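Local coordinates for protein FACT complex subunit SPT16 (Ashbya gossypii, PDB 6A8M) that probably reorganizes nucleosomes as a histone-chaperone subunit of the FACT complex, represented here by its N-terminal domain, at residues Gly38-Glu43 and Glu60-Leu65; Pro45-Thr50 and Thr136-Gln141; Gly72-Thr77 and Glu103-Ser108. All blocks are in the same frame, centred on the assembly; numbering follows the deposited sequence.

Contact 1 of 3, residues Gly38-Glu43 and Glu60-Leu65; sequences GSADEE and EFPTTL
Gly38 O receives the backbone N-H of Thr63 at 2.8 Å, beside a G1 beta bulge: Thr63 and Thr64 both face Leu37, the last residue of strand 32-37, where strand 64-68 begins. Thr63 takes up the irregularity with a left-handed backbone conformation (phi 53°). Its N-H comes to Gly38 O from above the carbonyl plane, and Pro62 CA packs against that same oxygen at 3.4 Å. Ser39 turns its CB away from the bulge, but its OG is joined to Thr63 through a water; the link is weak on the serine side, while Thr63 OG1 lies 2.5 Å from the water. Ala40 sets its methyl against Glu60 and Pro62, with CB 3.2 Å from Glu60 OE1 and 4.2 Å from the ring carbon Pro62 CG. Glu60 gets its carboxylate this far by an extended chain, CG anti to the backbone N (chi1 -176°). At Asp41 a second water takes over, accepting from Asp41 N at 2.7 Å and donating to Glu60 OE2 at 2.5 Å. That carboxylate oxygen is also hydrogen-bonded to Thr50 OG1 on helix 48-57, which ties the loop, the glutamate and the helix together. Past this point the loop folds on itself in an Asx turn: Glu43 N donates to Asp41 OD1 at 3.2 Å, from above the carboxylate plane.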
ATOM      1  N   GLY A  38      -9.362 -10.436 -14.268  1.00 17.38           N
ATOM      2  CA  GLY A  38      -9.528 -11.825 -14.638  1.00 19.21           C
ATOM      3  C   GLY A  38      -9.549 -12.723 -13.418  1.00 19.26           C
ATOM      4  O   GLY A  38     -10.261 -12.444 -12.452  1.00 18.26           O
ATOM      5  N   SER A  39      -8.765 -13.795 -13.432  1.00 21.54           N
ATOM      6  CA  SER A  39      -8.693 -14.644 -12.254  1.00 21.83           C
ATOM      7  C   SER A  39      -7.858 -13.966 -11.175  1.00 20.85           C
ATOM      8  O   SER A  39      -6.903 -13.234 -11.461  1.00 21.77           O
ATOM      9  CB  SER A  39      -8.098 -16.011 -12.612  1.00 26.09           C
ATOM     10  OG  SER A  39      -8.951 -16.705 -13.515  1.00 31.34           O
ATOM     11  N   ALA A  40      -8.220 -14.218  -9.921  1.00 24.40           N
ATOM     12  CA  ALA A  40      -7.473 -13.635  -8.816  1.00 28.56           C
ATOM     13  C   ALA A  40      -6.038 -14.138  -8.828  1.00 30.50           C
ATOM     14  O   ALA A  40      -5.766 -15.298  -9.152  1.00 30.29           O
ATOM     15  CB  ALA A  40      -8.143 -13.966  -7.484  1.00 30.75           C
ATOM     16  N   ASP A  41      -5.115 -13.239  -8.507  1.00 33.27           N
ATOM     17  CA  ASP A  41      -3.686 -13.536  -8.450  1.00 38.33           C
ATOM     18  C   ASP A  41      -3.209 -13.070  -7.078  1.00 40.48           C
ATOM     19  O   ASP A  41      -2.819 -11.910  -6.917  1.00 38.13           O
ATOM     20  CB  ASP A  41      -2.941 -12.836  -9.581  1.00 40.51           C
ATOM     21  CG  ASP A  41      -1.484 -13.223  -9.641  1.00 42.96           C
ATOM     22  OD1 ASP A  41      -1.066 -14.070  -8.817  1.00 42.73           O
ATOM     23  OD2 ASP A  41      -0.767 -12.682 -10.520  1.00 43.76           O
ATOM     24  N   GLU A  42      -3.258 -13.967  -6.089  1.00 44.71           N
ATOM     25  CA  GLU A  42      -2.867 -13.590  -4.734  1.00 47.08           C
ATOM     26  C   GLU A  42      -1.393 -13.224  -4.635  1.00 47.80           C
ATOM     27  O   GLU A  42      -0.982 -12.650  -3.620  1.00 47.85           O
ATOM     28  CB  GLU A  42      -3.202 -14.717  -3.752  1.00 49.15           C
ATOM     29  N   GLU A  43      -0.597 -13.518  -5.665  1.00 49.54           N
ATOM     30  CA  GLU A  43       0.815 -13.160  -5.670  1.00 51.86           C
ATOM     31  C   GLU A  43       1.072 -11.718  -6.093  1.00 49.98           C
ATOM     32  O   GLU A  43       2.199 -11.237  -5.926  1.00 49.64           O
ATOM     33  CB  GLU A  43       1.591 -14.109  -6.585  1.00 56.49           C
ATOM     34  CG  GLU A  43       1.788 -15.488  -5.985  1.00 60.94           C
ATOM     35  CD  GLU A  43       2.191 -15.423  -4.523  1.00 63.57           C
ATOM     36  OE1 GLU A  43       1.400 -15.865  -3.659  1.00 64.54           O
ATOM     37  OE2 GLU A  43       3.294 -14.914  -4.233  1.00 64.41           O
ATOM     38  N   GLU A  60     -12.200  -7.844  -3.897  1.00 17.83           N
ATOM     39  CA  GLU A  60     -11.875  -8.113  -5.289  1.00 18.77           C
ATOM     40  C   GLU A  60     -12.974  -8.993  -5.892  1.00 19.48           C
ATOM     41  O   GLU A  60     -13.394  -9.984  -5.282  1.00 18.39           O
ATOM     42  CB  GLU A  60     -10.495  -8.771  -5.390  1.00 20.99           C
ATOM     43  CG  GLU A  60     -10.026  -8.995  -6.805  1.00 23.04           C
ATOM     44  CD  GLU A  60      -8.722  -9.768  -6.914  1.00 25.48           C
ATOM     45  OE1 GLU A  60      -8.666 -10.945  -6.483  1.00 27.06           O
ATOM     46  OE2 GLU A  60      -7.762  -9.211  -7.460  1.00 24.91           O
ATOM     47  N   PHE A  61     -13.482  -8.603  -7.065  1.00 16.56           N
ATOM     48  CA  PHE A  61     -14.482  -9.388  -7.786  1.00 17.05           C
ATOM     49  C   PHE A  61     -13.808  -9.995  -9.002  1.00 17.88           C
ATOM     50  O   PHE A  61     -13.622  -9.306 -10.020  1.00 18.16           O
ATOM     51  CB  PHE A  61     -15.681  -8.525  -8.216  1.00 18.10           C
ATOM     52  CG  PHE A  61     -16.774  -8.375  -7.168  1.00 20.63           C
ATOM     53  CD1 PHE A  61     -16.471  -8.183  -5.830  1.00 23.63           C
ATOM     54  CD2 PHE A  61     -18.105  -8.368  -7.550  1.00 20.77           C
ATOM     55  CE1 PHE A  61     -17.492  -8.041  -4.879  1.00 23.34           C
ATOM     56  CE2 PHE A  61     -19.130  -8.214  -6.614  1.00 24.35           C
ATOM     57  CZ  PHE A  61     -18.822  -8.048  -5.280  1.00 23.59           C
ATOM     58  N   PRO A  62     -13.371 -11.248  -8.948  1.00 18.10           N
ATOM     59  CA  PRO A  62     -12.710 -11.834 -10.115  1.00 17.23           C
ATOM     60  C   PRO A  62     -13.656 -11.929 -11.302  1.00 16.09           C
ATOM     61  O   PRO A  62     -14.883 -11.866 -11.165  1.00 16.89           O
ATOM     62  CB  PRO A  62     -12.291 -13.225  -9.627  1.00 18.84           C
ATOM     63  CG  PRO A  62     -12.140 -13.052  -8.163  1.00 20.42           C
ATOM     64  CD  PRO A  62     -13.267 -12.130  -7.773  1.00 18.90           C
ATOM     65  N   THR A  63     -13.052 -12.064 -12.485  1.00 15.65           N
ATOM     66  CA  THR A  63     -13.798 -12.308 -13.719  1.00 16.30           C
ATOM     67  C   THR A  63     -14.905 -11.270 -13.913  1.00 15.04           C
ATOM     68  O   THR A  63     -16.080 -11.597 -14.077  1.00 19.96           O
ATOM     69  CB  THR A  63     -14.366 -13.730 -13.699  1.00 18.52           C
ATOM     70  OG1 THR A  63     -13.335 -14.633 -13.282  1.00 22.65           O
ATOM     71  CG2 THR A  63     -14.820 -14.141 -15.060  1.00 20.47           C
ATOM     72  N   THR A  64     -14.521  -9.998 -13.830  1.00 14.71           N
ATOM     73  CA  THR A  64     -15.457  -8.887 -13.775  1.00 15.18           C
ATOM     74  C   THR A  64     -14.888  -7.721 -14.558  1.00 14.58           C
ATOM     75  O   THR A  64     -13.695  -7.434 -14.458  1.00 14.69           O
ATOM     76  CB  THR A  64     -15.708  -8.447 -12.321  1.00 15.12           C
ATOM     77  OG1 THR A  64     -16.388  -9.497 -11.636  1.00 15.45           O
ATOM     78  CG2 THR A  64     -16.537  -7.168 -12.251  1.00 15.56           C
ATOM     79  N   LEU A  65     -15.742  -7.064 -15.335  1.00 14.81           N
ATOM     80  CA  LEU A  65     -15.375  -5.850 -16.042  1.00 14.03           C
ATOM     81  C   LEU A  65     -16.179  -4.683 -15.480  1.00 13.67           C
ATOM     82  O   LEU A  65     -17.387  -4.791 -15.262  1.00 15.25           O
ATOM     83  CB  LEU A  65     -15.631  -6.009 -17.542  1.00 15.54           C
ATOM     84  CG  LEU A  65     -15.217  -4.837 -18.433  1.00 16.52           C
ATOM     85  CD1 LEU A  65     -14.918  -5.355 -19.845  1.00 17.71           C
ATOM     86  CD2 LEU A  65     -16.293  -3.777 -18.485  1.00 17.72           C
TER
HETATM   87  O   HOH W   1     -11.731 -15.550 -15.035  1.00 33.41           O
HETATM   88  O   HOH W   2      -5.699 -10.643  -7.882  1.00 27.15           O

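Contact 2 of 3, residues Pro45-Thr50 and Thr136-Gln141; sequences PYQKTT and TKDSYQ
Asp138, with CG beside its backbone N (chi1 -71°), brings its carboxylate to the first turn of helix 48-57, next to Gln47 at the N-cap position, and accepts three hydrogen bonds. Lys48 N reaches OD1 of Asp138 at 3.2 Å from the syn side, Thr49 N uses the syn lone pair of Asp138 OD2 at 2.7 Å, and Thr49 OG1 comes to that same OD2, also at 2.7 Å, from the anti side. Two donors thus grip OD2, and the negative charge sits where the helix N-terminus would probably stabilise it. With an alanine here, the Lys48 and Thr49 N-H groups would probably lose their acceptor and the Thr49 hydroxyl would be set free to turn.

The Gln47 amide pairs with the Ser139 backbone much as a neighbouring strand would: its OE1 accepts from Ser139 N at 2.7 Å, and its NE2 donates back to Ser139 O at 2.8 Å. A water adds a further donor to OE1 and bridges it to Lys137 O.

Gln47 NE2 also lies over one face of the Tyr140 ring, 3.4 Å from Tyr140 CE2 and offset toward the rim, with amide and ring planes 39° apart. At the ring edge, in plane, Tyr140 OH donates to Thr50 OG1 at 2.7 Å, the hydroxyl that also binds Glu60 OE2.

The loop between strand 131-134 and helix 143-158 is thereby fastened to the start of helix 48-57, while Thr49, Thr50 and Tyr140 all pack on Leu37 of strand 32-37.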
ATOM      1  N   PRO A  45      -1.110  -8.552  -5.271  1.00 27.98           N
ATOM      2  CA  PRO A  45      -2.331  -7.942  -4.726  1.00 24.23           C
ATOM      3  C   PRO A  45      -2.476  -6.451  -4.988  1.00 22.41           C
ATOM      4  O   PRO A  45      -3.541  -5.903  -4.689  1.00 25.03           O
ATOM      5  CB  PRO A  45      -2.196  -8.205  -3.219  1.00 25.33           C
ATOM      6  CG  PRO A  45      -0.700  -8.237  -2.994  1.00 26.84           C
ATOM      7  CD  PRO A  45      -0.110  -8.858  -4.227  1.00 26.59           C
ATOM      8  N   TYR A  46      -1.450  -5.777  -5.508  1.00 19.81           N
ATOM      9  CA  TYR A  46      -1.463  -4.323  -5.626  1.00 18.19           C
ATOM     10  C   TYR A  46      -1.610  -3.851  -7.068  1.00 16.38           C
ATOM     11  O   TYR A  46      -1.214  -2.718  -7.381  1.00 22.44           O
ATOM     12  CB  TYR A  46      -0.197  -3.722  -4.999  1.00 17.71           C
ATOM     13  CG  TYR A  46      -0.028  -4.144  -3.542  1.00 18.03           C
ATOM     14  CD1 TYR A  46      -1.012  -3.869  -2.607  1.00 18.08           C
ATOM     15  CD2 TYR A  46       1.090  -4.853  -3.128  1.00 21.43           C
ATOM     16  CE1 TYR A  46      -0.882  -4.274  -1.269  1.00 18.63           C
ATOM     17  CE2 TYR A  46       1.232  -5.246  -1.804  1.00 18.36           C
ATOM     18  CZ  TYR A  46       0.256  -4.963  -0.892  1.00 17.41           C
ATOM     19  OH  TYR A  46       0.423  -5.370   0.407  1.00 17.48           O
ATOM     20  N   GLN A  47      -2.168  -4.677  -7.951  1.00 15.79           N
ATOM     21  CA  GLN A  47      -2.478  -4.203  -9.299  1.00 15.68           C
ATOM     22  C   GLN A  47      -3.599  -3.165  -9.231  1.00 16.75           C
ATOM     23  O   GLN A  47      -4.457  -3.194  -8.342  1.00 15.71           O
ATOM     24  CB  GLN A  47      -2.874  -5.360 -10.217  1.00 16.37           C
ATOM     25  CG  GLN A  47      -1.736  -6.387 -10.426  1.00 17.93           C
ATOM     26  CD  GLN A  47      -1.923  -7.256 -11.645  1.00 19.30           C
ATOM     27  OE1 GLN A  47      -1.328  -6.994 -12.687  1.00 19.66           O
ATOM     28  NE2 GLN A  47      -2.745  -8.300 -11.524  1.00 20.16           N
ATOM     29  N   LYS A  48      -3.573  -2.221 -10.174  1.00 16.58           N
ATOM     30  CA  LYS A  48      -4.475  -1.081 -10.057  1.00 15.51           C
ATOM     31  C   LYS A  48      -5.927  -1.517 -10.089  1.00 12.69           C
ATOM     32  O   LYS A  48      -6.774  -0.940  -9.395  1.00 13.00           O
ATOM     33  CB  LYS A  48      -4.196  -0.068 -11.163  1.00 17.41           C
ATOM     34  CG  LYS A  48      -2.779   0.455 -11.137  1.00 22.28           C
ATOM     35  CD  LYS A  48      -2.475   1.199  -9.858  1.00 24.16           C
ATOM     36  CE  LYS A  48      -0.957   1.510  -9.769  1.00 27.25           C
ATOM     37  NZ  LYS A  48      -0.428   2.183 -10.996  1.00 31.54           N
ATOM     38  N   THR A  49      -6.243  -2.529 -10.892  1.00 13.33           N
ATOM     39  CA  THR A  49      -7.639  -2.943 -10.994  1.00 14.17           C
ATOM     40  C   THR A  49      -8.105  -3.602  -9.710  1.00 13.96           C
ATOM     41  O   THR A  49      -9.233  -3.361  -9.255  1.00 13.89           O
ATOM     42  CB  THR A  49      -7.825  -3.878 -12.186  1.00 15.56           C
ATOM     43  OG1 THR A  49      -7.415  -3.188 -13.370  1.00 16.40           O
ATOM     44  CG2 THR A  49      -9.271  -4.262 -12.317  1.00 13.28           C
ATOM     45  N   THR A  50      -7.235  -4.404  -9.093  1.00 13.51           N
ATOM     46  CA  THR A  50      -7.556  -4.985  -7.791  1.00 11.93           C
ATOM     47  C   THR A  50      -7.712  -3.911  -6.733  1.00 14.17           C
ATOM     48  O   THR A  50      -8.637  -3.966  -5.916  1.00 13.46           O
ATOM     49  CB  THR A  50      -6.471  -5.984  -7.383  1.00 11.35           C
ATOM     50  OG1 THR A  50      -6.416  -7.038  -8.344  1.00 14.36           O
ATOM     51  CG2 THR A  50      -6.754  -6.562  -5.969  1.00 12.98           C
ATOM     52  N   THR A 136      -2.863   0.090 -17.679  1.00 18.88           N
ATOM     53  CA  THR A 136      -2.136  -0.484 -18.812  1.00 22.13           C
ATOM     54  C   THR A 136      -1.115  -1.527 -18.379  1.00 25.06           C
ATOM     55  O   THR A 136      -0.756  -2.394 -19.186  1.00 26.92           O
ATOM     56  CB  THR A 136      -1.449   0.617 -19.642  1.00 21.83           C
ATOM     57  OG1 THR A 136      -0.561   1.390 -18.821  1.00 22.01           O
ATOM     58  CG2 THR A 136      -2.487   1.557 -20.250  1.00 23.78           C
ATOM     59  N   LYS A 137      -0.678  -1.496 -17.125  1.00 24.09           N
ATOM     60  CA  LYS A 137       0.358  -2.412 -16.662  1.00 25.03           C
ATOM     61  C   LYS A 137      -0.193  -3.654 -15.977  1.00 25.03           C
ATOM     62  O   LYS A 137       0.590  -4.552 -15.648  1.00 26.41           O
ATOM     63  CB  LYS A 137       1.312  -1.690 -15.711  1.00 28.51           C
ATOM     64  CG  LYS A 137       1.841  -0.386 -16.287  1.00 34.45           C
ATOM     65  CD  LYS A 137       2.504  -0.611 -17.630  1.00 39.49           C
ATOM     66  CE  LYS A 137       2.857   0.711 -18.293  1.00 43.05           C
ATOM     67  NZ  LYS A 137       3.473   1.641 -17.313  1.00 44.14           N
ATOM     68  N   ASP A 138      -1.505  -3.742 -15.767  1.00 22.23           N
ATOM     69  CA  ASP A 138      -2.066  -4.887 -15.058  1.00 20.73           C
ATOM     70  C   ASP A 138      -2.070  -6.142 -15.922  1.00 21.48           C
ATOM     71  O   ASP A 138      -2.184  -6.091 -17.151  1.00 23.19           O
ATOM     72  CB  ASP A 138      -3.498  -4.603 -14.613  1.00 19.62           C
ATOM     73  CG  ASP A 138      -3.585  -3.595 -13.481  1.00 20.45           C
ATOM     74  OD1 ASP A 138      -2.566  -2.982 -13.097  1.00 19.95           O
ATOM     75  OD2 ASP A 138      -4.706  -3.423 -12.970  1.00 18.18           O
ATOM     76  N   SER A 139      -1.989  -7.291 -15.263  1.00 22.35           N
ATOM     77  CA  SER A 139      -2.007  -8.562 -15.975  1.00 23.15           C
ATOM     78  C   SER A 139      -2.816  -9.567 -15.176  1.00 21.72           C
ATOM     79  O   SER A 139      -2.575  -9.741 -13.976  1.00 23.18           O
ATOM     80  CB  SER A 139      -0.586  -9.086 -16.209  1.00 29.84           C
ATOM     81  OG  SER A 139      -0.615 -10.389 -16.772  1.00 32.91           O
ATOM     82  N   TYR A 140      -3.781 -10.207 -15.837  1.00 19.19           N
ATOM     83  CA  TYR A 140      -4.581 -11.272 -15.247  1.00 20.16           C
ATOM     84  C   TYR A 140      -4.714 -12.426 -16.236  1.00 23.11           C
ATOM     85  O   TYR A 140      -4.558 -12.257 -17.449  1.00 24.48           O
ATOM     86  CB  TYR A 140      -5.982 -10.784 -14.836  1.00 18.72           C
ATOM     87  CG  TYR A 140      -5.995  -9.665 -13.813  1.00 17.60           C
ATOM     88  CD1 TYR A 140      -5.983  -8.326 -14.204  1.00 18.59           C
ATOM     89  CD2 TYR A 140      -6.034  -9.949 -12.449  1.00 19.55           C
ATOM     90  CE1 TYR A 140      -5.993  -7.290 -13.271  1.00 16.82           C
ATOM     91  CE2 TYR A 140      -6.058  -8.922 -11.500  1.00 18.43           C
ATOM     92  CZ  TYR A 140      -6.040  -7.599 -11.918  1.00 18.12           C
ATOM     93  OH  TYR A 140      -6.061  -6.607 -10.977  1.00 16.56           O
ATOM     94  N   GLN A 141      -4.992 -13.614 -15.700  1.00 24.67           N
ATOM     95  CA  GLN A 141      -5.188 -14.810 -16.504  1.00 26.90           C
ATOM     96  C   GLN A 141      -6.668 -15.143 -16.618  1.00 23.65           C
ATOM     97  O   GLN A 141      -7.524 -14.537 -15.965  1.00 22.87           O
ATOM     98  CB  GLN A 141      -4.446 -16.008 -15.901  1.00 32.76           C
ATOM     99  CG  GLN A 141      -3.002 -15.735 -15.561  1.00 38.91           C
ATOM    100  CD  GLN A 141      -2.126 -15.610 -16.790  1.00 45.63           C
ATOM    101  OE1 GLN A 141      -2.403 -16.220 -17.825  1.00 48.83           O
ATOM    102  NE2 GLN A 141      -1.058 -14.821 -16.683  1.00 47.26           N
TER
HETATM  103  O   HOH W   3       1.021  -5.943 -12.733  1.00 39.17           O

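Contact 3 of 3, residues Gly72-Thr77 and Glu103-Ser108; sequences GCVVIT and ELWQSS
Val74 presses its CG1 methyl onto the indole of Trp105, 3.4 Å from the centroid of the six-membered ring and only 11° off the ring normal, a CH-pi contact squarely over the face. Trp105 pairs with Ile76 in the ladder, but with CG beside its own N (chi1 -59°) its indole reaches back over Val74, two residues before Ile76 and on the same face. Ile76 closes in obliquely, its CG1 3.8 Å from Trp105 CE3. The indole is fixed at its edge as well: Trp105 NE1 donates in the ring plane to the anti lone pair of Glu103 OE2 at 2.9 Å, while Glu103 OE1 forms a salt bridge with Arg124 of helix 113-128. On the other face of the sheet, Val75 and Leu104 lie side by side and point the same way, Val75 CB 3.8 Å from Leu104 CD2, and Leu104 also packs on Thr82 and Val89 of helix 79-95.

Between the two faces runs a parallel ladder, the strand pairing of the beta-alpha-beta unit 72-77, 79-95, 101-106. Its hydrogen bonds run from Glu103 N with Cys73 O to Ser107 N with Thr77 O. The chemistry is a backbone ladder with apolar contacts on both faces, and on the Trp105 face a charged pair; the indole N-H is satisfied by a carboxylate itself held by an arginine, so the ring's rotation is probably well fixed.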
ATOM      1  N   GLY A  72     -22.886   6.992 -16.780  1.00 21.55           N
ATOM      2  CA  GLY A  72     -23.162   5.704 -16.173  1.00 18.77           C
ATOM      3  C   GLY A  72     -21.945   4.812 -16.061  1.00 17.29           C
ATOM      4  O   GLY A  72     -20.800   5.222 -16.285  1.00 17.41           O
ATOM      5  N   CYS A  73     -22.231   3.572 -15.679  1.00 15.89           N
ATOM      6  CA  CYS A  73     -21.210   2.582 -15.394  1.00 15.27           C
ATOM      7  C   CYS A  73     -21.775   1.236 -15.816  1.00 15.34           C
ATOM      8  O   CYS A  73     -22.960   0.970 -15.603  1.00 17.72           O
ATOM      9  CB  CYS A  73     -20.831   2.588 -13.900  1.00 15.38           C
ATOM     10  SG  CYS A  73     -19.821   1.210 -13.341  1.00 17.58           S
ATOM     11  N   VAL A  74     -20.946   0.416 -16.457  1.00 15.23           N
ATOM     12  CA  VAL A  74     -21.321  -0.944 -16.827  1.00 15.35           C
ATOM     13  C   VAL A  74     -20.451  -1.885 -16.016  1.00 15.55           C
ATOM     14  O   VAL A  74     -19.225  -1.731 -15.988  1.00 15.53           O
ATOM     15  CB  VAL A  74     -21.143  -1.197 -18.337  1.00 16.66           C
ATOM     16  CG1 VAL A  74     -21.455  -2.663 -18.659  1.00 16.08           C
ATOM     17  CG2 VAL A  74     -22.036  -0.274 -19.141  1.00 18.32           C
ATOM     18  N   VAL A  75     -21.084  -2.843 -15.342  1.00 15.68           N
ATOM     19  CA  VAL A  75     -20.395  -3.929 -14.656  1.00 15.73           C
ATOM     20  C   VAL A  75     -20.815  -5.225 -15.333  1.00 16.45           C
ATOM     21  O   VAL A  75     -22.011  -5.524 -15.404  1.00 18.85           O
ATOM     22  CB  VAL A  75     -20.745  -3.963 -13.160  1.00 17.16           C
ATOM     23  CG1 VAL A  75     -19.991  -5.067 -12.460  1.00 17.71           C
ATOM     24  CG2 VAL A  75     -20.464  -2.609 -12.525  1.00 16.66           C
ATOM     25  N   ILE A  76     -19.842  -5.986 -15.832  1.00 15.00           N
ATOM     26  CA  ILE A  76     -20.083  -7.319 -16.382  1.00 16.65           C
ATOM     27  C   ILE A  76     -19.562  -8.302 -15.352  1.00 16.32           C
ATOM     28  O   ILE A  76     -18.365  -8.304 -15.042  1.00 16.11           O
ATOM     29  CB  ILE A  76     -19.382  -7.529 -17.733  1.00 16.39           C
ATOM     30  CG1 ILE A  76     -19.805  -6.467 -18.749  1.00 18.00           C
ATOM     31  CG2 ILE A  76     -19.622  -8.977 -18.258  1.00 17.87           C
ATOM     32  CD1 ILE A  76     -19.057  -6.554 -20.073  1.00 19.09           C
ATOM     33  N   THR A  77     -20.451  -9.114 -14.794  1.00 17.23           N
ATOM     34  CA  THR A  77     -20.042 -10.022 -13.731  1.00 18.31           C
ATOM     35  C   THR A  77     -21.074 -11.141 -13.624  1.00 18.47           C
ATOM     36  O   THR A  77     -22.143 -11.089 -14.234  1.00 19.22           O
ATOM     37  CB  THR A  77     -19.866  -9.281 -12.400  1.00 19.05           C
ATOM     38  OG1 THR A  77     -19.088 -10.086 -11.506  1.00 21.85           O
ATOM     39  CG2 THR A  77     -21.227  -8.954 -11.755  1.00 17.59           C
ATOM     40  N   GLU A 103     -25.474  -0.142 -14.960  1.00 19.39           N
ATOM     41  CA  GLU A 103     -26.059  -1.333 -15.563  1.00 20.55           C
ATOM     42  C   GLU A 103     -25.244  -2.552 -15.164  1.00 18.42           C
ATOM     43  O   GLU A 103     -24.020  -2.561 -15.319  1.00 18.11           O
ATOM     44  CB  GLU A 103     -26.101  -1.215 -17.090  1.00 22.07           C
ATOM     45  CG  GLU A 103     -26.773   0.039 -17.574  1.00 24.06           C
ATOM     46  CD  GLU A 103     -26.874   0.110 -19.074  1.00 28.39           C
ATOM     47  OE1 GLU A 103     -27.176   1.206 -19.594  1.00 31.77           O
ATOM     48  OE2 GLU A 103     -26.657  -0.923 -19.738  1.00 29.24           O
ATOM     49  N   LEU A 104     -25.921  -3.573 -14.639  1.00 18.28           N
ATOM     50  CA  LEU A 104     -25.299  -4.858 -14.346  1.00 15.85           C
ATOM     51  C   LEU A 104     -25.617  -5.788 -15.509  1.00 19.50           C
ATOM     52  O   LEU A 104     -26.772  -6.190 -15.694  1.00 21.81           O
ATOM     53  CB  LEU A 104     -25.821  -5.425 -13.026  1.00 17.68           C
ATOM     54  CG  LEU A 104     -25.689  -4.449 -11.865  1.00 19.92           C
ATOM     55  CD1 LEU A 104     -26.331  -4.990 -10.592  1.00 20.93           C
ATOM     56  CD2 LEU A 104     -24.225  -4.170 -11.637  1.00 21.48           C
ATOM     57  N   TRP A 105     -24.605  -6.114 -16.301  1.00 19.41           N
ATOM     58  CA  TRP A 105     -24.733  -7.129 -17.341  1.00 19.56           C
ATOM     59  C   TRP A 105     -24.252  -8.466 -16.777  1.00 20.90           C
ATOM     60  O   TRP A 105     -23.098  -8.589 -16.354  1.00 20.97           O
ATOM     61  CB  TRP A 105     -23.914  -6.746 -18.574  1.00 20.12           C
ATOM     62  CG  TRP A 105     -24.275  -5.421 -19.223  1.00 18.44           C
ATOM     63  CD1 TRP A 105     -25.293  -4.566 -18.878  1.00 19.85           C
ATOM     64  CD2 TRP A 105     -23.591  -4.804 -20.315  1.00 19.01           C
ATOM     65  NE1 TRP A 105     -25.279  -3.448 -19.697  1.00 19.57           N
ATOM     66  CE2 TRP A 105     -24.243  -3.573 -20.587  1.00 19.85           C
ATOM     67  CE3 TRP A 105     -22.480  -5.165 -21.085  1.00 18.11           C
ATOM     68  CZ2 TRP A 105     -23.829  -2.720 -21.608  1.00 20.77           C
ATOM     69  CZ3 TRP A 105     -22.071  -4.314 -22.095  1.00 17.96           C
ATOM     70  CH2 TRP A 105     -22.735  -3.104 -22.345  1.00 20.18           C
ATOM     71  N   GLN A 106     -25.124  -9.470 -16.778  1.00 22.09           N
ATOM     72  CA  GLN A 106     -24.780 -10.757 -16.191  1.00 22.57           C
ATOM     73  C   GLN A 106     -23.947 -11.558 -17.190  1.00 23.51           C
ATOM     74  O   GLN A 106     -24.383 -11.782 -18.316  1.00 23.16           O
ATOM     75  CB  GLN A 106     -26.065 -11.486 -15.823  1.00 28.91           C
ATOM     76  CG  GLN A 106     -25.924 -12.757 -15.038  1.00 34.93           C
ATOM     77  CD  GLN A 106     -27.289 -13.318 -14.666  1.00 40.27           C
ATOM     78  OE1 GLN A 106     -27.772 -14.280 -15.275  1.00 43.03           O
ATOM     79  NE2 GLN A 106     -27.927 -12.703 -13.677  1.00 40.25           N
ATOM     80  N   SER A 107     -22.741 -11.952 -16.796  1.00 23.96           N
ATOM     81  CA  SER A 107     -21.899 -12.783 -17.643  1.00 22.55           C
ATOM     82  C   SER A 107     -22.395 -14.230 -17.632  1.00 22.91           C
ATOM     83  O   SER A 107     -23.273 -14.619 -16.858  1.00 23.34           O
ATOM     84  CB  SER A 107     -20.448 -12.726 -17.173  1.00 23.67           C
ATOM     85  OG  SER A 107     -20.285 -13.388 -15.925  1.00 21.91           O
ATOM     86  N   SER A 108     -21.818 -15.044 -18.506  1.00 23.30           N
ATOM     87  CA  SER A 108     -22.176 -16.450 -18.528  1.00 27.57           C
ATOM     88  C   SER A 108     -20.993 -17.256 -19.028  1.00 31.05           C
ATOM     89  O   SER A 108     -20.171 -16.759 -19.800  1.00 32.60           O
ATOM     90  CB  SER A 108     -23.406 -16.700 -19.407  1.00 30.16           C
ATOM     91  OG  SER A 108     -23.597 -18.093 -19.600  1.00 35.08           O
TER

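How the contacts relate
All three contacts belong to the N-terminal lobe of Spt16, on one side of the chain's centre. Contacts 1 and 2 are neighbours, their centres 9 Å apart, and their segments interleave along the chain; Ser39 N bonds to Gln141 O, joining the two loops. Contact 3 lies about 15 Å from contact 1, centre to centre, across the same mixed sheet: strands 64-68 and 72-77 are paired, with Leu65 O bonded to Ile76 N. Contacts 2 and 3, centres about 20 Å apart, do not touch; contact 3 falls between residues 50 and 136. Contacts 1 and 2 tie loops at one end of the sheet to helix 48-57; contact 3 attaches its edge strand 101-106.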